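Local coordinates for protein endo-pectate lyase (Erwinia chrysanthemi, PDB 3B4N) that cleaves polygalacturonate by calcium-dependent elimination, and probably also acts within the chains of highly methylated pectins, at residues D195-I206 with V225-V236; G262-V273 with Y287-I298. One frame throughout, in Å; residues are numbered along the deposited sequence.

Both contacts join successive turns of the right-handed parallel beta-helix, and they follow one another along the chain with centres about 12 Å apart. The strands 233-238 of contact 1 and 264-268 of contact 2 are direct neighbours: Thr235 O lies 2.8 Å from Thr267 N, and in the loops just before them Asn232 N lies 2.8 Å from Pro263 O, both probable hydrogen bonds. Contact 1 reaches a zinc site through Asp195, whose side chain is still about 9 Å from the bound calcium. Contact 2 stays further off: the side chain of Arg264 is about 13 Å from a zinc ion, and that of Val273 about 10 Å from the side chain of the calcium ligand Asn213.

Contact 1. Residues D195-I206 with V225-V236; sequences DAATNNGKTMTI and VLQHNSKNSTTV. With ZN (zinc ion), chain D.
Ala197, Thr198 and Asn199 pair in parallel with Leu226, Gln227 and His228, and after a turn Thr203, Met204 and Thr205 pair with Thr234, Thr235 and Val236, the later strands running only 3° apart. Two adjacent turns of the right-handed parallel beta-helix are thus stacked, with the register shifted by two residues between the paired runs. Asn199 and His228 point into the helix. With CG of Asn199 anti to the backbone N (chi1 -171°), Asn199 CB makes a CH-pi contact over the imidazole face of His228, 4.1 Å from its centroid, and ND2 lies above the same ring toward its rim. In the plane of that amide, ND2 donates to Thr235 OG1 at 3.1 Å, while OD1 accepts from Gly201 N in an Asx turn, so both ends fix its rotation. His228 NE2 is hydrogen-bonded to Ser233 OG, 2.8 Å away, and ND1 to Trp251. Asn199 O takes two donors, Asn229 N and Ser230 N. Where the chain turns, Ser230 OG donates to Gly201 O at 2.7 Å. Further inside, Leu226 CD2 touches Ala197 CB (3.9 Å) and Ile206 CG1. Asn200 ND2 donates to an in-plane lone pair of Asn229 OD1, the amides 23° apart. Lys224 NZ is hydrogen-bonded to Asp195 OD1, which binds zinc together with Asp173; a zinc-bound water lies 2.6 Å from Thr198 OG1, its hydrogen-bond partner.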
loop_
_atom_site.group_PDB
_atom_site.type_symbol
_atom_site.label_atom_id
_atom_site.label_comp_id
_atom_site.label_asym_id
_atom_site.label_seq_id
_atom_site.Cartn_x
_atom_site.Cartn_y
_atom_site.Cartn_z
ATOM N N ASP A 195 0.095 -9.595 -7.060
ATOM C CA ASP A 195 -0.329 -8.235 -6.753
ATOM C C ASP A 195 -0.392 -8.173 -5.239
ATOM O O ASP A 195 -0.250 -9.196 -4.578
ATOM C CB ASP A 195 -1.693 -7.908 -7.396
ATOM C CG ASP A 195 -2.671 -9.068 -7.342
ATOM O OD1 ASP A 195 -2.913 -9.698 -8.390
ATOM O OD2 ASP A 195 -3.200 -9.348 -6.257
ATOM N N ALA A 196 -0.597 -6.983 -4.683
ATOM C CA ALA A 196 -0.632 -6.816 -3.227
ATOM C C ALA A 196 -1.996 -7.076 -2.582
ATOM O O ALA A 196 -2.091 -7.794 -1.575
ATOM C CB ALA A 196 -0.149 -5.405 -2.861
ATOM N N ALA A 197 -3.040 -6.473 -3.142
ATOM C CA ALA A 197 -4.398 -6.626 -2.625
ATOM C C ALA A 197 -5.371 -6.571 -3.784
ATOM O O ALA A 197 -5.115 -5.911 -4.796
ATOM C CB ALA A 197 -4.709 -5.521 -1.622
ATOM N N THR A 198 -6.498 -7.252 -3.618
ATOM C CA THR A 198 -7.525 -7.355 -4.649
ATOM C C THR A 198 -8.886 -6.966 -4.104
ATOM O O THR A 198 -9.342 -7.513 -3.099
ATOM C CB THR A 198 -7.607 -8.807 -5.183
ATOM O OG1 THR A 198 -6.316 -9.221 -5.641
ATOM C CG2 THR A 198 -8.622 -8.921 -6.310
ATOM N N ASN A 199 -9.533 -6.018 -4.767
ATOM C CA ASN A 199 -10.845 -5.577 -4.355
ATOM C C ASN A 199 -11.932 -6.335 -5.112
ATOM O O ASN A 199 -12.208 -6.067 -6.284
ATOM C CB ASN A 199 -11.001 -4.063 -4.584
ATOM C CG ASN A 199 -12.272 -3.512 -3.957
ATOM O OD1 ASN A 199 -13.110 -4.277 -3.474
ATOM N ND2 ASN A 199 -12.418 -2.189 -3.958
ATOM N N ASN A 200 -12.510 -7.316 -4.426
ATOM C CA ASN A 200 -13.625 -8.111 -4.942
ATOM C C ASN A 200 -14.814 -7.807 -4.022
ATOM O O ASN A 200 -15.787 -8.561 -3.991
ATOM C CB ASN A 200 -13.336 -9.618 -4.842
ATOM C CG ASN A 200 -12.273 -10.099 -5.813
ATOM O OD1 ASN A 200 -11.488 -10.984 -5.484
ATOM N ND2 ASN A 200 -12.265 -9.553 -7.017
ATOM N N GLY A 201 -14.726 -6.702 -3.277
ATOM C CA GLY A 201 -15.774 -6.324 -2.339
ATOM C C GLY A 201 -16.421 -4.981 -2.613
ATOM O O GLY A 201 -16.525 -4.571 -3.760
ATOM N N LYS A 202 -16.861 -4.290 -1.559
ATOM C CA LYS A 202 -17.520 -2.996 -1.716
ATOM C C LYS A 202 -16.537 -1.834 -1.616
ATOM O O LYS A 202 -16.478 -0.997 -2.520
ATOM C CB LYS A 202 -18.632 -2.844 -0.668
ATOM C CG LYS A 202 -19.564 -1.665 -0.896
ATOM C CD LYS A 202 -20.377 -1.808 -2.174
ATOM C CE LYS A 202 -21.401 -0.691 -2.290
ATOM N NZ LYS A 202 -21.993 -0.597 -3.662
ATOM N N THR A 203 -15.803 -1.757 -0.510
ATOM C CA THR A 203 -14.787 -0.720 -0.340
ATOM C C THR A 203 -13.561 -1.354 0.290
ATOM O O THR A 203 -13.652 -1.960 1.357
ATOM C CB THR A 203 -15.231 0.439 0.583
ATOM O OG1 THR A 203 -16.422 1.042 0.073
ATOM C CG2 THR A 203 -14.151 1.517 0.616
ATOM N N MET A 204 -12.421 -1.232 -0.383
ATOM C CA MET A 204 -11.160 -1.762 0.133
ATOM C C MET A 204 -10.260 -0.553 0.415
ATOM O O MET A 204 -9.925 0.210 -0.490
ATOM C CB MET A 204 -10.515 -2.711 -0.885
ATOM C CG MET A 204 -9.132 -3.205 -0.450
ATOM S SD MET A 204 -8.419 -4.417 -1.580
ATOM C CE MET A 204 -7.708 -3.315 -2.794
ATOM N N THR A 205 -9.888 -0.379 1.677
ATOM C CA THR A 205 -9.071 0.755 2.087
ATOM C C THR A 205 -7.679 0.336 2.526
ATOM O O THR A 205 -7.539 -0.544 3.377
ATOM C CB THR A 205 -9.745 1.501 3.261
ATOM O OG1 THR A 205 -11.056 1.915 2.865
ATOM C CG2 THR A 205 -8.933 2.725 3.674
ATOM N N ILE A 206 -6.657 0.952 1.928
ATOM C CA ILE A 206 -5.262 0.693 2.277
ATOM C C ILE A 206 -4.866 1.882 3.153
ATOM O O ILE A 206 -4.933 3.030 2.703
ATOM C CB ILE A 206 -4.350 0.680 1.029
ATOM C CG1 ILE A 206 -4.893 -0.273 -0.049
ATOM C CG2 ILE A 206 -2.933 0.298 1.440
ATOM C CD1 ILE A 206 -5.108 -1.714 0.403
ATOM N N VAL A 225 -0.226 -3.166 -8.237
ATOM C CA VAL A 225 -0.163 -3.329 -6.793
ATOM C C VAL A 225 -1.576 -3.686 -6.326
ATOM O O VAL A 225 -1.780 -4.705 -5.645
ATOM C CB VAL A 225 0.295 -2.024 -6.110
ATOM C CG1 VAL A 225 0.232 -2.167 -4.603
ATOM C CG2 VAL A 225 1.731 -1.708 -6.538
ATOM N N LEU A 226 -2.543 -2.863 -6.721
ATOM C CA LEU A 226 -3.937 -3.071 -6.348
ATOM C C LEU A 226 -4.784 -3.463 -7.560
ATOM O O LEU A 226 -4.856 -2.731 -8.555
ATOM C CB LEU A 226 -4.497 -1.792 -5.695
ATOM C CG LEU A 226 -3.663 -1.238 -4.528
ATOM C CD1 LEU A 226 -4.207 0.122 -4.079
ATOM C CD2 LEU A 226 -3.665 -2.221 -3.374
ATOM N N GLN A 227 -5.404 -4.640 -7.475
ATOM C CA GLN A 227 -6.270 -5.147 -8.537
ATOM C C GLN A 227 -7.709 -4.911 -8.085
ATOM O O GLN A 227 -8.038 -5.135 -6.925
ATOM C CB GLN A 227 -6.011 -6.642 -8.748
ATOM C CG GLN A 227 -6.895 -7.312 -9.798
ATOM C CD GLN A 227 -6.689 -6.761 -11.197
ATOM O OE1 GLN A 227 -5.637 -6.206 -11.519
ATOM N NE2 GLN A 227 -7.696 -6.932 -12.046
ATOM N N HIS A 228 -8.561 -4.466 -8.994
ATOM C CA HIS A 228 -9.941 -4.147 -8.633
ATOM C C HIS A 228 -10.887 -4.811 -9.629
ATOM O O HIS A 228 -10.930 -4.437 -10.811
ATOM C CB HIS A 228 -10.060 -2.615 -8.634
ATOM C CG HIS A 228 -11.312 -2.078 -8.020
ATOM N ND1 HIS A 228 -11.366 -0.812 -7.474
ATOM C CD2 HIS A 228 -12.571 -2.574 -7.949
ATOM C CE1 HIS A 228 -12.607 -0.552 -7.098
ATOM N NE2 HIS A 228 -13.357 -1.604 -7.375
ATOM N N ASN A 229 -11.628 -5.803 -9.131
ATOM C CA ASN A 229 -12.547 -6.605 -9.946
ATOM C C ASN A 229 -14.033 -6.371 -9.722
ATOM O O ASN A 229 -14.829 -6.508 -10.652
ATOM C CB ASN A 229 -12.297 -8.097 -9.704
ATOM C CG ASN A 229 -10.869 -8.514 -9.977
ATOM O OD1 ASN A 229 -10.308 -9.337 -9.251
ATOM N ND2 ASN A 229 -10.276 -7.965 -11.025
ATOM N N SER A 230 -14.431 -6.081 -8.488
ATOM C CA SER A 230 -15.852 -5.866 -8.246
ATOM C C SER A 230 -16.312 -4.568 -8.903
ATOM O O SER A 230 -15.491 -3.761 -9.350
ATOM C CB SER A 230 -16.131 -5.820 -6.744
ATOM O OG SER A 230 -15.360 -4.807 -6.136
ATOM N N LYS A 231 -17.628 -4.377 -8.970
ATOM C CA LYS A 231 -18.222 -3.177 -9.562
ATOM C C LYS A 231 -19.008 -2.405 -8.499
ATOM O O LYS A 231 -19.359 -2.957 -7.457
ATOM C CB LYS A 231 -19.162 -3.551 -10.716
ATOM C CG LYS A 231 -18.532 -4.466 -11.757
ATOM C CD LYS A 231 -19.570 -4.997 -12.732
ATOM C CE LYS A 231 -18.982 -6.089 -13.607
ATOM N NZ LYS A 231 -20.048 -6.837 -14.336
ATOM N N ASN A 232 -19.283 -1.131 -8.776
ATOM C CA ASN A 232 -20.008 -0.258 -7.848
ATOM C C ASN A 232 -19.214 -0.300 -6.547
ATOM O O ASN A 232 -19.779 -0.365 -5.453
ATOM C CB ASN A 232 -21.426 -0.805 -7.612
ATOM C CG ASN A 232 -22.160 -1.103 -8.908
ATOM O OD1 ASN A 232 -22.458 -0.204 -9.680
ATOM N ND2 ASN A 232 -22.441 -2.374 -9.150
ATOM N N SER A 233 -17.891 -0.246 -6.686
ATOM C CA SER A 233 -16.996 -0.368 -5.548
ATOM C C SER A 233 -15.816 0.583 -5.624
ATOM O O SER A 233 -15.459 1.070 -6.697
ATOM C CB SER A 233 -16.489 -1.801 -5.478
ATOM O OG SER A 233 -15.973 -2.184 -6.738
ATOM N N THR A 234 -15.172 0.781 -4.480
ATOM C CA THR A 234 -14.078 1.730 -4.371
ATOM C C THR A 234 -12.846 1.195 -3.672
ATOM O O THR A 234 -12.958 0.451 -2.700
ATOM C CB THR A 234 -14.541 2.950 -3.538
ATOM O OG1 THR A 234 -15.801 3.413 -4.046
ATOM C CG2 THR A 234 -13.519 4.085 -3.586
ATOM N N THR A 235 -11.675 1.576 -4.181
ATOM C CA THR A 235 -10.409 1.253 -3.536
ATOM C C THR A 235 -9.901 2.611 -3.046
ATOM O O THR A 235 -9.821 3.571 -3.820
ATOM C CB THR A 235 -9.395 0.624 -4.499
ATOM O OG1 THR A 235 -9.883 -0.660 -4.913
ATOM C CG2 THR A 235 -8.042 0.435 -3.800
ATOM N N VAL A 236 -9.595 2.687 -1.752
ATOM C CA VAL A 236 -9.130 3.917 -1.112
ATOM C C VAL A 236 -7.684 3.737 -0.657
ATOM O O VAL A 236 -7.341 2.704 -0.089
ATOM C CB VAL A 236 -10.017 4.243 0.115
ATOM C CG1 VAL A 236 -9.568 5.551 0.774
ATOM C CG2 VAL A 236 -11.476 4.333 -0.312
HETATM ZN ZN ZN D . -4.059 -11.180 -7.931
HETATM O O HOH W 1 -5.839 -10.743 -7.756
HETATM O O HOH W 2 -19.322 -4.683 -4.999
HETATM O O HOH W 3 -4.142 -12.227 -9.580
#

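Contact 2. Residues G262-V273 with Y287-I298; sequences GPRFLTVTSATV and YGDVATISGLKI
Arg264 N donates to Asp289 OD1 at 2.8 Å, coming in 49° above the carboxylate plane, at the head of a run of parallel pairs between two turns of the right-handed beta-helix. Phe265 to Val268 match Val290 to Ile293, and Ala271 to Val273 match Leu296 to Ile298, one residue to one throughout. On the outer face Val290 CB meets the edge of the Phe265 ring in its plane, 3.8 Å from CD2. On the inner face Val268 and Ile293 lie side by side, Val268 CB to Ile293 CG2 4.1 Å, and Val273 and Ile298 do the same. Next outward, Asp289 OD2 is hydrogen-bonded to Ser253 OG and to Asn284 N, which holds the carboxylate in place. The extended Arg264 side chain runs to Asn229 O and Ser230 O of the preceding turn and to Ser253 OG. Gly295, at phi 69°, forms the corner between the paired strands, its CA directed at Thr269 O in a CA-H...O contact. Beside this corner Ser294 OG is hydrogen-bonded to two waters, each 2.8 Å away, one donating to Val268 O and the other to Thr269 O.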
loop_
_atom_site.group_PDB
_atom_site.type_symbol
_atom_site.label_atom_id
_atom_site.label_comp_id
_atom_site.label_asym_id
_atom_site.label_seq_id
_atom_site.Cartn_x
_atom_site.Cartn_y
_atom_site.Cartn_z
ATOM N N GLY A 262 -18.404 -2.011 -14.945
ATOM C CA GLY A 262 -18.094 -1.012 -13.937
ATOM C C GLY A 262 -19.341 -0.464 -13.280
ATOM O O GLY A 262 -20.405 -1.080 -13.361
ATOM N N PRO A 263 -19.251 0.704 -12.628
ATOM C CA PRO A 263 -18.028 1.503 -12.500
ATOM C C PRO A 263 -17.144 1.052 -11.351
ATOM O O PRO A 263 -17.624 0.466 -10.384
ATOM C CB PRO A 263 -18.567 2.904 -12.260
ATOM C CG PRO A 263 -19.785 2.629 -11.411
ATOM C CD PRO A 263 -20.417 1.435 -12.097
ATOM N N ARG A 264 -15.847 1.307 -11.480
ATOM C CA ARG A 264 -14.896 1.001 -10.413
ATOM C C ARG A 264 -14.245 2.330 -10.050
ATOM O O ARG A 264 -13.907 3.131 -10.925
ATOM C CB ARG A 264 -13.851 -0.004 -10.881
ATOM C CG ARG A 264 -14.467 -1.327 -11.278
ATOM C CD ARG A 264 -13.413 -2.382 -11.478
ATOM N NE ARG A 264 -13.994 -3.672 -11.835
ATOM C CZ ARG A 264 -13.880 -4.238 -13.033
ATOM N NH1 ARG A 264 -13.216 -3.629 -14.007
ATOM N NH2 ARG A 264 -14.395 -5.438 -13.248
ATOM N N PHE A 265 -14.072 2.567 -8.756
ATOM C CA PHE A 265 -13.515 3.822 -8.305
ATOM C C PHE A 265 -12.240 3.702 -7.516
ATOM O O PHE A 265 -12.041 2.744 -6.772
ATOM C CB PHE A 265 -14.534 4.570 -7.445
ATOM C CG PHE A 265 -15.851 4.781 -8.117
ATOM C CD1 PHE A 265 -16.947 3.997 -7.782
ATOM C CD2 PHE A 265 -15.998 5.775 -9.078
ATOM C CE1 PHE A 265 -18.184 4.202 -8.398
ATOM C CE2 PHE A 265 -17.225 5.985 -9.697
ATOM C CZ PHE A 265 -18.317 5.199 -9.355
ATOM N N LEU A 266 -11.374 4.685 -7.695
ATOM C CA LEU A 266 -10.136 4.760 -6.939
ATOM C C LEU A 266 -10.120 6.129 -6.267
ATOM O O LEU A 266 -10.400 7.148 -6.905
ATOM C CB LEU A 266 -8.912 4.631 -7.847
ATOM C CG LEU A 266 -7.582 4.964 -7.152
ATOM C CD1 LEU A 266 -7.258 3.885 -6.118
ATOM C CD2 LEU A 266 -6.467 5.081 -8.182
ATOM N N THR A 267 -9.815 6.146 -4.977
ATOM C CA THR A 267 -9.701 7.392 -4.224
ATOM C C THR A 267 -8.342 7.375 -3.544
ATOM O O THR A 267 -8.133 6.605 -2.610
ATOM C CB THR A 267 -10.768 7.512 -3.125
ATOM O OG1 THR A 267 -12.070 7.462 -3.715
ATOM C CG2 THR A 267 -10.612 8.836 -2.368
ATOM N N VAL A 268 -7.416 8.192 -4.033
ATOM C CA VAL A 268 -6.096 8.300 -3.428
ATOM C C VAL A 268 -6.001 9.664 -2.753
ATOM O O VAL A 268 -6.220 10.696 -3.396
ATOM C CB VAL A 268 -4.955 8.205 -4.475
ATOM C CG1 VAL A 268 -3.600 8.429 -3.793
ATOM C CG2 VAL A 268 -4.971 6.849 -5.146
ATOM N N THR A 269 -5.672 9.677 -1.466
ATOM C CA THR A 269 -5.527 10.940 -0.747
ATOM C C THR A 269 -4.108 11.144 -0.218
ATOM O O THR A 269 -3.726 12.265 0.092
ATOM C CB THR A 269 -6.486 11.048 0.447
ATOM O OG1 THR A 269 -6.165 10.035 1.403
ATOM C CG2 THR A 269 -7.937 10.893 -0.003
ATOM N N SER A 270 -3.338 10.069 -0.098
ATOM C CA SER A 270 -1.963 10.167 0.386
ATOM C C SER A 270 -1.186 8.893 0.076
ATOM O O SER A 270 -1.485 7.818 0.617
ATOM C CB SER A 270 -1.948 10.420 1.896
ATOM O OG SER A 270 -0.614 10.512 2.377
ATOM N N ALA A 271 -0.180 9.021 -0.781
ATOM C CA ALA A 271 0.654 7.892 -1.164
ATOM C C ALA A 271 1.975 8.416 -1.685
ATOM O O ALA A 271 2.057 9.551 -2.165
ATOM C CB ALA A 271 -0.041 7.050 -2.230
ATOM N N THR A 272 3.005 7.585 -1.583
ATOM C CA THR A 272 4.338 7.949 -2.027
ATOM C C THR A 272 4.974 6.846 -2.846
ATOM O O THR A 272 4.903 5.676 -2.482
ATOM C CB THR A 272 5.279 8.229 -0.821
ATOM O OG1 THR A 272 4.858 9.421 -0.154
ATOM C CG2 THR A 272 6.724 8.392 -1.288
ATOM N N VAL A 273 5.582 7.220 -3.968
ATOM C CA VAL A 273 6.299 6.255 -4.783
ATOM C C VAL A 273 7.767 6.648 -4.650
ATOM O O VAL A 273 8.199 7.660 -5.208
ATOM C CB VAL A 273 5.896 6.303 -6.271
ATOM C CG1 VAL A 273 6.714 5.281 -7.062
ATOM C CG2 VAL A 273 4.410 5.990 -6.419
ATOM N N TYR A 287 -16.672 2.110 -18.963
ATOM C CA TYR A 287 -17.449 1.478 -17.905
ATOM C C TYR A 287 -17.758 2.450 -16.767
ATOM O O TYR A 287 -18.302 2.054 -15.737
ATOM C CB TYR A 287 -16.713 0.255 -17.360
ATOM C CG TYR A 287 -16.662 -0.935 -18.306
ATOM C CD1 TYR A 287 -15.596 -1.830 -18.257
ATOM C CD2 TYR A 287 -17.697 -1.192 -19.210
ATOM C CE1 TYR A 287 -15.552 -2.953 -19.071
ATOM C CE2 TYR A 287 -17.663 -2.319 -20.040
ATOM C CZ TYR A 287 -16.591 -3.193 -19.959
ATOM O OH TYR A 287 -16.553 -4.328 -20.738
ATOM N N GLY A 288 -17.387 3.713 -16.954
ATOM C CA GLY A 288 -17.673 4.731 -15.956
ATOM C C GLY A 288 -16.731 4.823 -14.774
ATOM O O GLY A 288 -17.058 5.477 -13.783
ATOM N N ASP A 289 -15.571 4.180 -14.868
ATOM C CA ASP A 289 -14.599 4.227 -13.773
ATOM C C ASP A 289 -14.117 5.647 -13.525
ATOM O O ASP A 289 -13.967 6.436 -14.458
ATOM C CB ASP A 289 -13.351 3.415 -14.097
ATOM C CG ASP A 289 -13.620 1.948 -14.314
ATOM O OD1 ASP A 289 -14.747 1.454 -14.059
ATOM O OD2 ASP A 289 -12.664 1.281 -14.742
ATOM N N VAL A 290 -13.841 5.971 -12.270
ATOM C CA VAL A 290 -13.315 7.294 -11.962
ATOM C C VAL A 290 -12.218 7.194 -10.919
ATOM O O VAL A 290 -12.423 6.601 -9.856
ATOM C CB VAL A 290 -14.386 8.245 -11.409
ATOM C CG1 VAL A 290 -13.760 9.637 -11.196
ATOM C CG2 VAL A 290 -15.565 8.335 -12.374
ATOM N N ALA A 291 -11.053 7.750 -11.234
ATOM C CA ALA A 291 -9.926 7.772 -10.303
ATOM C C ALA A 291 -9.822 9.196 -9.782
ATOM O O ALA A 291 -9.673 10.128 -10.558
ATOM C CB ALA A 291 -8.641 7.387 -11.006
ATOM N N THR A 292 -9.913 9.358 -8.467
ATOM C CA THR A 292 -9.822 10.669 -7.828
ATOM C C THR A 292 -8.517 10.628 -7.043
ATOM O O THR A 292 -8.410 9.904 -6.056
ATOM C CB THR A 292 -11.040 10.887 -6.919
ATOM O OG1 THR A 292 -12.229 10.855 -7.727
ATOM C CG2 THR A 292 -10.959 12.228 -6.207
ATOM N N ILE A 293 -7.543 11.421 -7.485
ATOM C CA ILE A 293 -6.195 11.414 -6.915
ATOM C C ILE A 293 -5.619 12.757 -6.469
ATOM O O ILE A 293 -5.677 13.741 -7.206
ATOM C CB ILE A 293 -5.200 10.839 -7.961
ATOM C CG1 ILE A 293 -5.624 9.433 -8.368
ATOM C CG2 ILE A 293 -3.777 10.836 -7.418
ATOM C CD1 ILE A 293 -4.837 8.886 -9.545
ATOM N N SER A 294 -5.029 12.766 -5.274
ATOM C CA SER A 294 -4.358 13.935 -4.713
ATOM C C SER A 294 -3.449 13.433 -3.593
ATOM O O SER A 294 -3.575 12.287 -3.150
ATOM C CB SER A 294 -5.370 14.960 -4.173
ATOM O OG SER A 294 -6.150 14.443 -3.108
ATOM N N GLY A 295 -2.525 14.282 -3.154
ATOM C CA GLY A 295 -1.609 13.888 -2.099
ATOM C C GLY A 295 -0.615 12.831 -2.540
ATOM O O GLY A 295 -0.082 12.097 -1.706
ATOM N N LEU A 296 -0.360 12.760 -3.842
ATOM C CA LEU A 296 0.564 11.775 -4.395
ATOM C C LEU A 296 1.954 12.357 -4.594
ATOM O O LEU A 296 2.119 13.370 -5.268
ATOM C CB LEU A 296 0.029 11.254 -5.730
ATOM C CG LEU A 296 0.887 10.240 -6.490
ATOM C CD1 LEU A 296 1.044 8.955 -5.692
ATOM C CD2 LEU A 296 0.211 9.942 -7.819
ATOM N N LYS A 297 2.950 11.717 -3.996
ATOM C CA LYS A 297 4.335 12.167 -4.102
ATOM C C LYS A 297 5.124 11.111 -4.852
ATOM O O LYS A 297 5.036 9.923 -4.550
ATOM C CB LYS A 297 4.928 12.389 -2.707
ATOM C CG LYS A 297 4.206 13.469 -1.913
ATOM C CD LYS A 297 4.801 13.647 -0.530
ATOM C CE LYS A 297 4.033 14.700 0.252
ATOM N NZ LYS A 297 4.543 14.847 1.644
ATOM N N ILE A 298 5.890 11.535 -5.848
ATOM C CA ILE A 298 6.653 10.592 -6.643
ATOM C C ILE A 298 8.106 11.028 -6.782
ATOM O O ILE A 298 8.396 12.178 -7.117
ATOM C CB ILE A 298 6.020 10.440 -8.049
ATOM C CG1 ILE A 298 4.593 9.880 -7.913
ATOM C CG2 ILE A 298 6.885 9.516 -8.908
ATOM C CD1 ILE A 298 3.791 9.879 -9.212
HETATM O O HOH W 4 -8.253 12.941 -4.081
HETATM O O HOH W 5 -4.978 14.539 -0.575
HETATM O O HOH W 6 0.532 12.824 1.037
#